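Local coordinates for protein Poly(A) RNA polymerase GLD2 (Rattus norvegicus, PDB 6LBK) that probably adds AMP units from ATP, one after another, to the 3' ends of selected cytoplasmic mRNAs and a single nucleotide to certain microRNAs, at residues Arg191-Leu196 / Ala268-Pro274; Glu320-Ile326 / Thr335-Val341; Ile134-Val138 / Leu176-Asn180; Arg77-Gln81 / Arg92-Val96; Asp50-Ile56 / Ser282-Leu287. The protein carries 1 engineered substitution. One frame throughout, in Å; residues are numbered along the deposited sequence.

Contact 1: residues Arg191-Leu196 / Ala268-Pro274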
# COMPACT_ATOMS: atom_id res chain seq x y z
N ARG A 191 3.03 -8.56 0.67
CA ARG A 191 3.14 -9.27 1.94
C ARG A 191 4.45 -10.05 2.01
O ARG A 191 5.10 -10.06 3.06
CB ARG A 191 1.93 -10.21 2.13
CG ARG A 191 2.05 -11.10 3.36
CD ARG A 191 0.75 -11.73 3.77
NE ARG A 191 0.92 -12.54 4.97
CZ ARG A 191 0.68 -12.12 6.22
NH1 ARG A 191 0.89 -12.95 7.24
NH2 ARG A 191 0.22 -10.89 6.45
N THR A 192 4.87 -10.65 0.90
CA THR A 192 6.11 -11.42 0.90
C THR A 192 7.32 -10.51 1.08
O THR A 192 8.29 -10.90 1.74
CB THR A 192 6.23 -12.24 -0.40
OG1 THR A 192 5.05 -13.03 -0.55
CG2 THR A 192 7.43 -13.17 -0.34
N TYR A 193 7.26 -9.30 0.54
CA TYR A 193 8.27 -8.30 0.83
C TYR A 193 8.18 -7.85 2.28
O TYR A 193 9.21 -7.64 2.94
CB TYR A 193 8.07 -7.10 -0.08
CG TYR A 193 8.56 -7.24 -1.48
CD1 TYR A 193 9.91 -7.36 -1.76
CD2 TYR A 193 7.67 -7.17 -2.55
CE1 TYR A 193 10.36 -7.44 -3.05
CE2 TYR A 193 8.11 -7.25 -3.84
CZ TYR A 193 9.45 -7.37 -4.09
OH TYR A 193 9.88 -7.45 -5.38
N ALA A 194 6.94 -7.69 2.79
CA ALA A 194 6.75 -7.12 4.13
C ALA A 194 7.43 -7.97 5.20
O ALA A 194 7.81 -7.46 6.25
CB ALA A 194 5.25 -6.97 4.42
N TYR A 195 7.56 -9.27 4.97
CA TYR A 195 8.18 -10.13 5.95
C TYR A 195 9.51 -10.71 5.45
O TYR A 195 10.09 -11.58 6.12
CB TYR A 195 7.20 -11.23 6.36
CG TYR A 195 5.99 -10.67 7.09
CD1 TYR A 195 6.01 -10.47 8.48
CD2 TYR A 195 4.84 -10.31 6.40
CE1 TYR A 195 4.91 -9.93 9.14
CE2 TYR A 195 3.73 -9.77 7.05
CZ TYR A 195 3.77 -9.59 8.42
OH TYR A 195 2.66 -9.06 9.05
N LEU A 196 10.02 -10.22 4.32
CA LEU A 196 11.30 -10.70 3.79
C LEU A 196 12.47 -10.15 4.61
O LEU A 196 13.54 -10.77 4.66
CB LEU A 196 11.43 -10.33 2.31
CG LEU A 196 12.27 -11.23 1.38
CD1 LEU A 196 11.55 -12.56 1.14
CD2 LEU A 196 12.61 -10.55 0.05
N ALA A 268 2.11 -17.96 -1.58
CA ALA A 268 3.43 -17.47 -1.99
C ALA A 268 4.31 -17.07 -0.81
O ALA A 268 5.48 -17.48 -0.78
CB ALA A 268 3.27 -16.32 -2.99
N PRO A 269 3.84 -16.29 0.18
CA PRO A 269 4.72 -15.96 1.32
C PRO A 269 5.15 -17.16 2.14
O PRO A 269 6.17 -17.07 2.84
CB PRO A 269 3.88 -14.96 2.14
CG PRO A 269 2.49 -15.17 1.70
CD PRO A 269 2.57 -15.54 0.25
N CYS A 270 4.40 -18.27 2.11
CA CYS A 270 4.85 -19.47 2.81
C CYS A 270 6.00 -20.16 2.09
O CYS A 270 6.77 -20.89 2.72
CB CYS A 270 3.71 -20.49 2.97
SG CYS A 270 2.26 -19.99 3.94
N ASN A 271 6.15 -19.92 0.78
CA ASN A 271 7.17 -20.57 -0.02
C ASN A 271 8.50 -19.81 -0.02
O ASN A 271 9.56 -20.43 0.05
CB ASN A 271 6.69 -20.72 -1.46
CG ASN A 271 5.35 -21.47 -1.57
OD1 ASN A 271 4.44 -21.02 -2.27
ND2 ASN A 271 5.24 -22.60 -0.89
N VAL A 272 8.45 -18.48 -0.08
CA VAL A 272 9.65 -17.68 -0.34
C VAL A 272 10.47 -17.54 0.95
O VAL A 272 9.91 -17.15 1.99
CB VAL A 272 9.27 -16.32 -0.90
CG1 VAL A 272 10.48 -15.40 -0.97
CG2 VAL A 272 8.62 -16.47 -2.27
N PRO A 273 11.77 -17.83 0.92
CA PRO A 273 12.61 -17.73 2.12
C PRO A 273 13.01 -16.30 2.43
O PRO A 273 12.90 -15.42 1.56
CB PRO A 273 13.83 -18.59 1.76
CG PRO A 273 13.92 -18.47 0.27
CD PRO A 273 12.51 -18.37 -0.24
N PRO A 274 13.50 -16.01 3.64
CA PRO A 274 13.88 -14.64 3.99
C PRO A 274 15.15 -14.20 3.28
O PRO A 274 15.96 -15.01 2.83
CB PRO A 274 14.12 -14.70 5.51
CG PRO A 274 13.51 -15.96 5.95
CD PRO A 274 13.64 -16.91 4.80
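Thr192 meets Pro269 and Val272 with its two branches, an example of one small side chain doing two jobs. OG1, anti to the carbonyl carbon (chi1 -54°), lies 3.5 Å from both CA and CB of Pro269, yet its polar partner is Phe188 O in its own helix. The same torsion sends CG2 toward Val272, where it stops 3.7 Å from CB. A serine in place of Thr192 would lack this methyl and would probably open a gap beside Val272. Further along, Leu196 swings CD1 to within 3.7 Å of Val272 CG1 and 3.2 Å of Pro273 O, a tight approach to a carbonyl. At the other end, Arg191 only brushes Pro269, whose CG lies near the guanidinium plane; CE2 of Tyr195 lies over one face of that group, toward its rim, and NH2 bonds to Leu100 O. The contact thus joins the C-terminal end of helix 182-194 to the short, weakly bonded helix 268-271, with Leu248 of helix 248-251 and Phe256 of helix 253-256 packed against Thr192 and Val272.

Contact 2: residues Glu320-Ile326 / Thr335-Val341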
# COMPACT_ATOMS: atom_id res chain seq x y z
N GLU A 320 0.52 6.30 -22.03
CA GLU A 320 0.20 6.37 -20.59
C GLU A 320 1.20 7.29 -19.89
O GLU A 320 0.77 8.09 -19.07
CB GLU A 320 0.25 4.96 -19.99
CG GLU A 320 -0.87 4.04 -20.45
CD GLU A 320 -2.28 4.34 -19.98
OE1 GLU A 320 -2.92 3.43 -19.43
OE2 GLU A 320 -2.75 5.46 -20.18
N TRP A 321 2.49 7.22 -20.22
CA TRP A 321 3.48 8.02 -19.46
C TRP A 321 3.85 9.34 -20.13
O TRP A 321 4.75 10.00 -19.64
CB TRP A 321 4.74 7.20 -19.25
CG TRP A 321 4.51 5.73 -19.09
CD1 TRP A 321 4.55 4.80 -20.08
CD2 TRP A 321 4.26 5.02 -17.87
NE1 TRP A 321 4.32 3.55 -19.56
CE2 TRP A 321 4.14 3.66 -18.21
CE3 TRP A 321 4.11 5.39 -16.54
CZ2 TRP A 321 3.88 2.68 -17.26
CZ3 TRP A 321 3.87 4.42 -15.60
CH2 TRP A 321 3.75 3.08 -15.96
N ARG A 322 3.16 9.75 -21.19
CA ARG A 322 3.64 10.96 -21.90
C ARG A 322 3.67 12.22 -21.03
O ARG A 322 4.71 12.88 -21.04
CB ARG A 322 2.82 11.19 -23.17
CG ARG A 322 3.61 11.82 -24.31
CD ARG A 322 3.14 11.37 -25.68
NE ARG A 322 1.73 11.67 -25.87
CZ ARG A 322 1.24 12.84 -26.27
NH1 ARG A 322 2.06 13.84 -26.56
NH2 ARG A 322 -0.06 13.01 -26.40
N ASN A 323 2.66 12.52 -20.23
CA ASN A 323 2.73 13.85 -19.58
C ASN A 323 2.69 13.78 -18.06
O ASN A 323 2.59 14.82 -17.42
CB ASN A 323 1.56 14.72 -20.05
CG ASN A 323 1.52 14.80 -21.55
OD1 ASN A 323 2.39 15.40 -22.17
ND2 ASN A 323 0.50 14.21 -22.14
N LYS A 324 2.79 12.57 -17.54
CA LYS A 324 2.75 12.34 -16.08
C LYS A 324 3.97 12.90 -15.37
O LYS A 324 5.07 12.76 -15.88
CB LYS A 324 2.85 10.84 -15.81
CG LYS A 324 1.97 9.99 -16.70
CD LYS A 324 0.58 10.50 -16.79
CE LYS A 324 -0.31 10.00 -15.67
NZ LYS A 324 -1.23 11.07 -15.21
N TYR A 325 3.75 13.38 -14.15
CA TYR A 325 4.84 13.87 -13.28
C TYR A 325 5.52 12.68 -12.58
O TYR A 325 6.72 12.65 -12.55
CB TYR A 325 4.24 14.77 -12.22
CG TYR A 325 3.61 16.02 -12.75
CD1 TYR A 325 4.13 16.67 -13.84
CD2 TYR A 325 2.53 16.59 -12.11
CE1 TYR A 325 3.58 17.85 -14.29
CE2 TYR A 325 1.96 17.77 -12.55
CZ TYR A 325 2.50 18.40 -13.65
OH TYR A 325 1.94 19.55 -14.09
N ILE A 326 4.76 11.69 -12.11
CA ILE A 326 5.33 10.59 -11.36
C ILE A 326 4.90 9.30 -12.05
O ILE A 326 3.74 9.17 -12.45
CB ILE A 326 4.87 10.63 -9.88
CG1 ILE A 326 5.18 11.99 -9.26
CG2 ILE A 326 5.55 9.54 -9.04
CD1 ILE A 326 4.90 12.06 -7.79
N THR A 335 0.81 -0.10 -15.62
CA THR A 335 0.06 1.14 -15.45
C THR A 335 0.70 1.98 -14.35
O THR A 335 1.42 1.47 -13.48
CB THR A 335 -1.43 0.86 -15.14
OG1 THR A 335 -1.56 -0.04 -14.04
CG2 THR A 335 -2.18 0.29 -16.34
N ASN A 336 0.42 3.28 -14.38
CA ASN A 336 1.00 4.26 -13.47
C ASN A 336 0.17 4.34 -12.19
O ASN A 336 -0.97 4.80 -12.22
CB ASN A 336 1.08 5.63 -14.13
CG ASN A 336 1.76 6.67 -13.24
OD1 ASN A 336 2.41 6.33 -12.25
ND2 ASN A 336 1.62 7.94 -13.60
N THR A 337 0.75 3.90 -11.05
CA THR A 337 0.02 3.95 -9.79
C THR A 337 -0.13 5.37 -9.26
O THR A 337 -1.10 5.66 -8.55
CB THR A 337 0.73 3.10 -8.74
OG1 THR A 337 1.97 3.74 -8.40
CG2 THR A 337 0.97 1.69 -9.25
N ALA A 338 0.82 6.25 -9.57
CA ALA A 338 0.77 7.64 -9.14
C ALA A 338 0.07 8.52 -10.16
O ALA A 338 0.23 9.75 -10.14
CB ALA A 338 2.18 8.18 -8.86
N ARG A 339 -0.70 7.90 -11.05
CA ARG A 339 -1.46 8.61 -12.07
C ARG A 339 -2.32 9.72 -11.48
O ARG A 339 -2.67 10.65 -12.19
CB ARG A 339 -2.33 7.59 -12.81
CG ARG A 339 -3.14 8.11 -13.97
CD ARG A 339 -3.82 6.95 -14.73
NE ARG A 339 -2.95 6.32 -15.73
CZ ARG A 339 -2.67 5.02 -15.79
NH1 ARG A 339 -3.19 4.18 -14.91
NH2 ARG A 339 -1.86 4.56 -16.74
N ALA A 340 -2.66 9.63 -10.18
CA ALA A 340 -3.46 10.65 -9.52
C ALA A 340 -2.73 11.97 -9.35
O ALA A 340 -3.37 12.98 -9.08
CB ALA A 340 -3.91 10.14 -8.15
N VAL A 341 -1.40 11.99 -9.46
CA VAL A 341 -0.64 13.23 -9.31
C VAL A 341 -0.58 13.87 -10.69
O VAL A 341 0.30 13.57 -11.50
CB VAL A 341 0.74 12.98 -8.73
CG1 VAL A 341 1.46 14.31 -8.57
CG2 VAL A 341 0.65 12.22 -7.43
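The Trp321 ring and the Arg339 guanidinium have Asn336 between them. CB of Asn336 comes obliquely to the indole, 3.4 Å from Trp321 CZ3, with ring and amide planes 42° apart; it also lies over one face of the guanidinium, offset toward the rim. Glu320 touches both flat groups through CB, which sits over a face of the indole near its rim and in plane at the edge of the guanidinium. The carboxylate of Glu320 adds a salt bridge, OE1 to Arg339 NH2 at 3.1 Å, but the oxygen stands well out of the guanidinium plane, so charge attraction and not a directed N-H holds the pair.

Directed bonding is left to the amide. With CG anti to the backbone N (chi1 -177°), Asn336 extends ND2 to Ile326 O, 2.7 Å away in the carbonyl plane. Its OD1 accepts from Ala338 N at 3.1 Å, an Asx turn, and from Val328 N, so both ends of the buried amide are held and its rotation is fixed. Lys324 runs past the amide to a weak bond from NZ to Arg339 O. Beyond the amide, Ile326 CG2 packs 3.6 Å from Ala338 CB. The two loops flank strand 328-329: Ala338 rests on helix 226-239 through Ser228, while Ile326 and the stacked ring of Tyr325 lie on Phe347 of helix 344-363.

Contact 3: residues Ile134-Val138 / Leu176-Asn180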
# COMPACT_ATOMS: atom_id res chain seq x y z
N ILE A 134 -22.87 -5.04 -10.75
CA ILE A 134 -22.72 -5.76 -9.50
C ILE A 134 -22.45 -4.81 -8.34
O ILE A 134 -23.00 -5.00 -7.25
CB ILE A 134 -21.63 -6.83 -9.63
CG1 ILE A 134 -22.00 -7.81 -10.74
CG2 ILE A 134 -21.40 -7.53 -8.29
CD1 ILE A 134 -20.78 -8.44 -11.36
N LEU A 135 -21.57 -3.81 -8.52
CA LEU A 135 -21.29 -2.92 -7.40
C LEU A 135 -22.53 -2.16 -6.98
O LEU A 135 -22.79 -1.98 -5.79
CB LEU A 135 -20.16 -1.95 -7.74
CG LEU A 135 -19.62 -1.23 -6.50
CD1 LEU A 135 -19.17 -2.23 -5.48
CD2 LEU A 135 -18.46 -0.35 -6.88
N THR A 136 -23.34 -1.74 -7.95
CA THR A 136 -24.54 -1.01 -7.56
C THR A 136 -25.56 -1.95 -6.91
O THR A 136 -26.24 -1.55 -5.96
CB THR A 136 -25.11 -0.24 -8.76
OG1 THR A 136 -26.30 0.46 -8.37
CG2 THR A 136 -25.42 -1.13 -9.93
N LEU A 137 -25.66 -3.21 -7.38
CA LEU A 137 -26.54 -4.19 -6.70
C LEU A 137 -26.08 -4.45 -5.27
O LEU A 137 -26.90 -4.48 -4.34
CB LEU A 137 -26.61 -5.50 -7.49
CG LEU A 137 -27.87 -5.68 -8.35
CD1 LEU A 137 -27.77 -6.91 -9.24
CD2 LEU A 137 -29.11 -5.76 -7.47
N VAL A 138 -24.79 -4.70 -5.08
CA VAL A 138 -24.27 -4.89 -3.74
C VAL A 138 -24.58 -3.68 -2.88
O VAL A 138 -24.93 -3.80 -1.70
CB VAL A 138 -22.76 -5.16 -3.78
CG1 VAL A 138 -22.20 -5.18 -2.37
CG2 VAL A 138 -22.45 -6.46 -4.52
N LEU A 176 -15.02 -1.62 -0.84
CA LEU A 176 -15.27 -2.83 -1.59
C LEU A 176 -15.30 -2.50 -3.07
O LEU A 176 -15.97 -1.55 -3.47
CB LEU A 176 -16.59 -3.48 -1.14
CG LEU A 176 -16.98 -4.81 -1.77
CD1 LEU A 176 -17.76 -5.63 -0.77
CD2 LEU A 176 -17.80 -4.61 -3.03
N ASN A 177 -14.56 -3.27 -3.86
CA ASN A 177 -14.63 -3.15 -5.31
C ASN A 177 -15.05 -4.49 -5.89
O ASN A 177 -15.09 -5.50 -5.19
CB ASN A 177 -13.31 -2.67 -5.92
CG ASN A 177 -12.22 -3.71 -5.85
OD1 ASN A 177 -12.27 -4.73 -6.53
ND2 ASN A 177 -11.21 -3.45 -5.02
N VAL A 178 -15.35 -4.50 -7.18
CA VAL A 178 -15.80 -5.72 -7.85
C VAL A 178 -14.79 -6.12 -8.91
O VAL A 178 -14.56 -5.37 -9.87
CB VAL A 178 -17.19 -5.57 -8.47
CG1 VAL A 178 -17.57 -6.88 -9.08
CG2 VAL A 178 -18.16 -5.17 -7.43
N ASN A 179 -14.20 -7.30 -8.72
CA ASN A 179 -13.43 -8.01 -9.73
C ASN A 179 -12.09 -7.37 -10.05
O ASN A 179 -11.47 -7.73 -11.06
CB ASN A 179 -14.25 -8.20 -11.01
CG ASN A 179 -15.20 -9.35 -10.89
OD1 ASN A 179 -14.82 -10.43 -10.41
ND2 ASN A 179 -16.45 -9.12 -11.22
N ASN A 180 -11.60 -6.46 -9.22
CA ASN A 180 -10.24 -5.96 -9.43
C ASN A 180 -9.25 -6.95 -8.84
O ASN A 180 -8.69 -6.76 -7.75
CB ASN A 180 -10.04 -4.57 -8.87
CG ASN A 180 -8.72 -4.00 -9.29
OD1 ASN A 180 -8.36 -4.08 -10.46
ND2 ASN A 180 -7.97 -3.47 -8.34
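The hydrogen bond from Val138 N to Ile134 O, 2.8 Å long, holds the helical turn that presents Ile134, Leu135 and Val138 to Leu176 and Val178. This is helix-on-sheet packing in the palm of the nucleotidyltransferase fold: helix 128-144 lies on a mixed sheet, here on strand 172-178, with segment axes 8.6 Å apart at closest and their directions 141° apart.

The contact itself is carried by aliphatic side chains. Leu135 is the chief wedge. Its CG lies anti to the backbone N (chi1 -166°), which carries CD1 into the groove between two strand residues, 3.7 Å from Leu176 CD2 and equally 3.7 Å from Val178 CG2; against both partners it slides past in the opposite direction. Ile134 instead crosses Val178 at about a right angle, methyl to methyl, CG2 standing 4.0 Å from Val178 CG1. Val138 makes a more distant approach to Leu176 CD2. Leu114 and Val116 of strand 110-116 extend the same greasy surface beneath the helix.

Leu176 lies about 8 Å, side chain to side chain, from Asp111, which by similarity binds the catalytic magnesium, and this places the packing close to the probable metal site. The CB of Asn177 points away from the helix, and where the strand ends its OD1 closes an Asx motif by accepting from Asn180 N at 3.3 Å.

Contact 4: residues Arg77-Gln81 / Arg92-Val96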
# COMPACT_ATOMS: atom_id res chain seq x y z
N ARG A 77 -15.47 -9.59 6.78
CA ARG A 77 -15.32 -10.13 5.43
C ARG A 77 -16.14 -11.41 5.24
O ARG A 77 -16.87 -11.56 4.25
CB ARG A 77 -13.86 -10.43 5.13
CG ARG A 77 -13.66 -10.95 3.71
CD ARG A 77 -12.54 -11.93 3.56
NE ARG A 77 -12.70 -13.11 4.40
CZ ARG A 77 -13.51 -14.12 4.09
NH1 ARG A 77 -14.23 -14.06 2.98
NH2 ARG A 77 -13.59 -15.17 4.89
N ALA A 78 -16.02 -12.35 6.18
CA ALA A 78 -16.79 -13.58 6.09
C ALA A 78 -18.30 -13.33 6.17
O ALA A 78 -19.07 -13.92 5.40
CB ALA A 78 -16.34 -14.53 7.19
N GLN A 79 -18.75 -12.44 7.08
CA GLN A 79 -20.19 -12.18 7.17
C GLN A 79 -20.71 -11.54 5.89
O GLN A 79 -21.79 -11.87 5.41
CB GLN A 79 -20.54 -11.28 8.37
CG GLN A 79 -21.98 -10.79 8.40
CD GLN A 79 -23.01 -11.92 8.63
OE1 GLN A 79 -22.72 -12.93 9.26
NE2 GLN A 79 -24.23 -11.72 8.14
N LEU A 80 -19.95 -10.62 5.32
CA LEU A 80 -20.40 -9.99 4.11
C LEU A 80 -20.37 -10.95 2.93
O LEU A 80 -21.23 -10.87 2.05
CB LEU A 80 -19.58 -8.73 3.84
CG LEU A 80 -19.97 -7.60 4.79
CD1 LEU A 80 -19.30 -6.30 4.36
CD2 LEU A 80 -21.49 -7.41 4.87
N GLN A 81 -19.37 -11.84 2.85
CA GLN A 81 -19.39 -12.81 1.77
C GLN A 81 -20.65 -13.66 1.83
O GLN A 81 -21.37 -13.81 0.84
CB GLN A 81 -18.18 -13.72 1.85
CG GLN A 81 -18.23 -14.72 0.75
CD GLN A 81 -17.03 -15.58 0.79
OE1 GLN A 81 -15.91 -15.12 0.54
NE2 GLN A 81 -17.24 -16.86 1.10
N ARG A 92 -16.95 -14.78 -4.33
CA ARG A 92 -16.12 -14.83 -3.14
C ARG A 92 -15.58 -13.44 -2.81
O ARG A 92 -15.29 -12.64 -3.70
CB ARG A 92 -14.97 -15.81 -3.32
CG ARG A 92 -14.37 -16.32 -2.03
CD ARG A 92 -13.25 -17.30 -2.31
NE ARG A 92 -13.71 -18.50 -3.01
CZ ARG A 92 -13.59 -18.73 -4.31
NH1 ARG A 92 -13.00 -17.83 -5.10
NH2 ARG A 92 -14.04 -19.86 -4.84
N LEU A 93 -15.36 -13.19 -1.52
CA LEU A 93 -14.97 -11.87 -1.01
C LEU A 93 -13.58 -11.96 -0.39
O LEU A 93 -13.37 -12.73 0.56
CB LEU A 93 -15.99 -11.40 0.02
CG LEU A 93 -15.96 -9.94 0.41
CD1 LEU A 93 -15.99 -9.17 -0.87
CD2 LEU A 93 -17.16 -9.62 1.28
N PHE A 94 -12.64 -11.17 -0.90
CA PHE A 94 -11.24 -11.25 -0.49
C PHE A 94 -10.83 -10.00 0.28
O PHE A 94 -11.05 -8.88 -0.20
CB PHE A 94 -10.33 -11.41 -1.69
CG PHE A 94 -10.35 -12.76 -2.29
CD1 PHE A 94 -11.38 -13.16 -3.11
CD2 PHE A 94 -9.31 -13.63 -2.05
CE1 PHE A 94 -11.37 -14.42 -3.69
CE2 PHE A 94 -9.30 -14.90 -2.60
CZ PHE A 94 -10.33 -15.30 -3.43
N LEU A 95 -10.16 -10.19 1.42
CA LEU A 95 -9.42 -9.08 2.01
C LEU A 95 -8.18 -8.83 1.17
O LEU A 95 -7.50 -9.78 0.78
CB LEU A 95 -9.02 -9.36 3.44
CG LEU A 95 -9.84 -8.63 4.51
CD1 LEU A 95 -9.34 -8.92 5.92
CD2 LEU A 95 -9.84 -7.15 4.26
N VAL A 96 -7.92 -7.55 0.87
CA VAL A 96 -6.79 -7.12 0.05
C VAL A 96 -6.19 -5.84 0.64
O VAL A 96 -6.79 -5.18 1.49
CB VAL A 96 -7.24 -6.88 -1.41
CG1 VAL A 96 -7.70 -8.17 -2.04
CG2 VAL A 96 -8.38 -5.85 -1.44
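Leu93 is gripped by Arg77 and Gln81 on a strand edge, and this is where the contact is tight. Its N-H gives an almost straight bond to Gln81 OE1, 2.9 Å and 169°, and its carbonyl receives Arg77 NH1, also at 2.9 Å. The two side chains reach the strand differently. Gln81 is extended, and slides past Leu93 in the opposite direction. Arg77 bends at chi2 and chi3, which lays CD close to Leu95 N, 3.6 Å away, and curls the guanidinium back until Leu93 O stands near its plane at the edge. A weak bond from Arg77 NH1 to Gln81 OE1 ties the two together, while NH2 forms a salt bridge with Glu74. An alanine in place of Arg77 would probably leave Leu93 O without this donor and Glu74 without its charged mate. Inside, Leu93 CD2 presses 3.6 Å from Leu80 CB.

The other side is slacker. Arg92 turns its CB away overall and lends only the start of its chain beside Gln81; the residue is poorly ordered, so its position is less certain.

Strand 91-96 is outermost in the palm sheet. Arg92, Phe94 and Val96 pair with strand 110-116, so helix side chains serve the other backbone edge in place of a further strand. Such a helix-backed mixed sheet belongs to the nucleotidyltransferase fold, and Leu95 lies about 6 Å, side chain to side chain, from Asp111, a magnesium ligand by similarity.

Contact 5: residues Asp50-Ile56 / Ser282-Leu287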
# COMPACT_ATOMS: atom_id res chain seq x y z
N ASP A 50 20.26 4.24 18.31
CA ASP A 50 20.12 5.69 18.33
C ASP A 50 18.67 6.08 18.63
O ASP A 50 17.76 5.24 18.61
CB ASP A 50 20.54 6.27 16.97
CG ASP A 50 19.75 5.63 15.78
OD1 ASP A 50 19.84 4.39 15.58
OD2 ASP A 50 19.02 6.37 15.07
N LYS A 51 18.44 7.38 18.84
CA LYS A 51 17.11 7.83 19.26
C LYS A 51 16.09 7.73 18.12
O LYS A 51 14.95 7.32 18.35
CB LYS A 51 17.17 9.26 19.79
CG LYS A 51 15.85 9.82 20.33
CD LYS A 51 16.01 11.31 20.63
CE LYS A 51 14.82 11.92 21.37
NZ LYS A 51 15.22 13.08 22.28
N LEU A 52 16.47 8.15 16.92
CA LEU A 52 15.54 8.13 15.80
C LEU A 52 15.07 6.72 15.48
O LEU A 52 13.87 6.48 15.30
CB LEU A 52 16.18 8.80 14.58
CG LEU A 52 15.37 8.90 13.29
CD1 LEU A 52 13.98 9.47 13.55
CD2 LEU A 52 16.11 9.73 12.25
N SER A 53 16.00 5.75 15.45
CA SER A 53 15.62 4.36 15.19
C SER A 53 14.69 3.82 16.27
O SER A 53 13.70 3.14 15.96
CB SER A 53 16.89 3.50 15.08
OG SER A 53 17.68 3.84 13.94
N GLN A 54 14.97 4.14 17.54
CA GLN A 54 14.09 3.73 18.64
C GLN A 54 12.70 4.33 18.50
O GLN A 54 11.70 3.66 18.80
CB GLN A 54 14.68 4.10 20.00
CG GLN A 54 15.55 3.04 20.64
CD GLN A 54 16.28 3.54 21.90
OE1 GLN A 54 15.88 4.53 22.52
NE2 GLN A 54 17.36 2.85 22.26
N GLN A 55 12.61 5.61 18.12
CA GLN A 55 11.31 6.24 17.93
C GLN A 55 10.55 5.61 16.77
O GLN A 55 9.32 5.51 16.81
CB GLN A 55 11.46 7.74 17.69
CG GLN A 55 11.75 8.54 18.93
CD GLN A 55 12.13 9.94 18.59
OE1 GLN A 55 12.81 10.17 17.59
NE2 GLN A 55 11.70 10.89 19.41
N ILE A 56 11.28 5.15 15.74
CA ILE A 56 10.63 4.50 14.60
C ILE A 56 10.07 3.15 15.02
O ILE A 56 8.95 2.78 14.63
CB ILE A 56 11.62 4.34 13.44
CG1 ILE A 56 12.02 5.70 12.85
CG2 ILE A 56 11.02 3.36 12.38
CD1 ILE A 56 13.07 5.62 11.78
N SER A 282 20.90 1.26 9.77
CA SER A 282 19.81 1.19 10.74
C SER A 282 18.56 1.91 10.22
O SER A 282 18.57 2.50 9.13
CB SER A 282 20.25 1.73 12.09
OG SER A 282 20.57 3.09 11.99
N LEU A 283 17.47 1.84 10.99
CA LEU A 283 16.19 2.40 10.56
C LEU A 283 16.26 3.91 10.36
O LEU A 283 15.64 4.45 9.43
CB LEU A 283 15.09 2.08 11.58
CG LEU A 283 14.46 0.68 11.60
CD1 LEU A 283 13.40 0.62 12.71
CD2 LEU A 283 13.91 0.23 10.25
N GLY A 284 16.99 4.62 11.23
CA GLY A 284 17.10 6.07 11.09
C GLY A 284 17.98 6.47 9.92
O GLY A 284 17.66 7.41 9.18
N ASP A 285 19.08 5.73 9.70
CA ASP A 285 19.90 5.90 8.50
C ASP A 285 19.07 5.69 7.24
O ASP A 285 19.15 6.47 6.28
CB ASP A 285 21.09 4.93 8.51
CG ASP A 285 22.21 5.35 9.51
OD1 ASP A 285 22.30 6.55 9.87
OD2 ASP A 285 23.01 4.46 9.92
N LEU A 286 18.21 4.66 7.23
CA LEU A 286 17.42 4.35 6.05
C LEU A 286 16.29 5.36 5.83
O LEU A 286 16.00 5.71 4.69
CB LEU A 286 16.86 2.94 6.14
CG LEU A 286 17.94 1.88 5.97
CD1 LEU A 286 17.43 0.56 6.54
CD2 LEU A 286 18.31 1.76 4.50
N LEU A 287 15.65 5.83 6.89
CA LEU A 287 14.61 6.85 6.70
C LEU A 287 15.22 8.15 6.17
O LEU A 287 14.65 8.80 5.28
CB LEU A 287 13.83 7.08 7.99
CG LEU A 287 12.82 8.25 8.01
CD1 LEU A 287 11.69 8.09 7.02
CD2 LEU A 287 12.31 8.61 9.44
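Ser53 and Gly284 mark the crossing of two helices that meet almost perpendicularly, at 91°, with segment axes 8.2 Å apart and the two CA atoms only 4.7 Å from each other. So close an approach is possible because Gly284 has no side chain: a CB there would press on Asp50 OD2, Ser53 OG and Leu52 CG.

A short polar relay runs across the crossing. Gly284 N, in the first turn of its helix, donates to Ser53 OG at 2.9 Å, and that hydroxyl in turn donates a hydrogen bond to Asp50 OD1, 2.8 Å away, on the syn lone pair. Asp50 is the N-cap of helix 51-63. Its chi1 of 55°, with CG between the backbone N and the carbonyl carbon, brings OD2 within 3.1 Å of Ser53 N, which meets it from above the carboxylate plane.

Deeper in, the chemistry becomes apolar. Ile56 sends its branches to different leucines, CG2 to Leu283 CD1 at 3.6 Å and CD1 to Leu287 CD2 at 3.9 Å, while Leu52 lies against Gly284 CA. Pro202 and Leu361 continue this core. The arrangement is a near-perpendicular helix crossing made close by a glycine, and it joins helix 51-63 to helix 283-297, which opens the PAP-associated (Cid1 family) region.

In the fold
Contacts 3 and 4 belong to one layer: both set a helix on the palm sheet, their centres lie about 12 Å apart, and they meet where Leu176 packs on Leu93. Yet contact 3, buried, is almost all aliphatic, whereas contact 4, at the sheet's edge, adds side-chain bonds to the strand backbone. Contact 5 is also buried but lies beyond the chain's centre, about 42 Å from contact 3 between centres, and joins parts far apart in sequence by a helix crossing. Contacts 1 and 2 are partly buried and depend more on irregular chain: contact 1 is mostly apolar packing around helix ends, while contact 2, loop against loop, combines a salt bridge and a bonded amide with apolar packing.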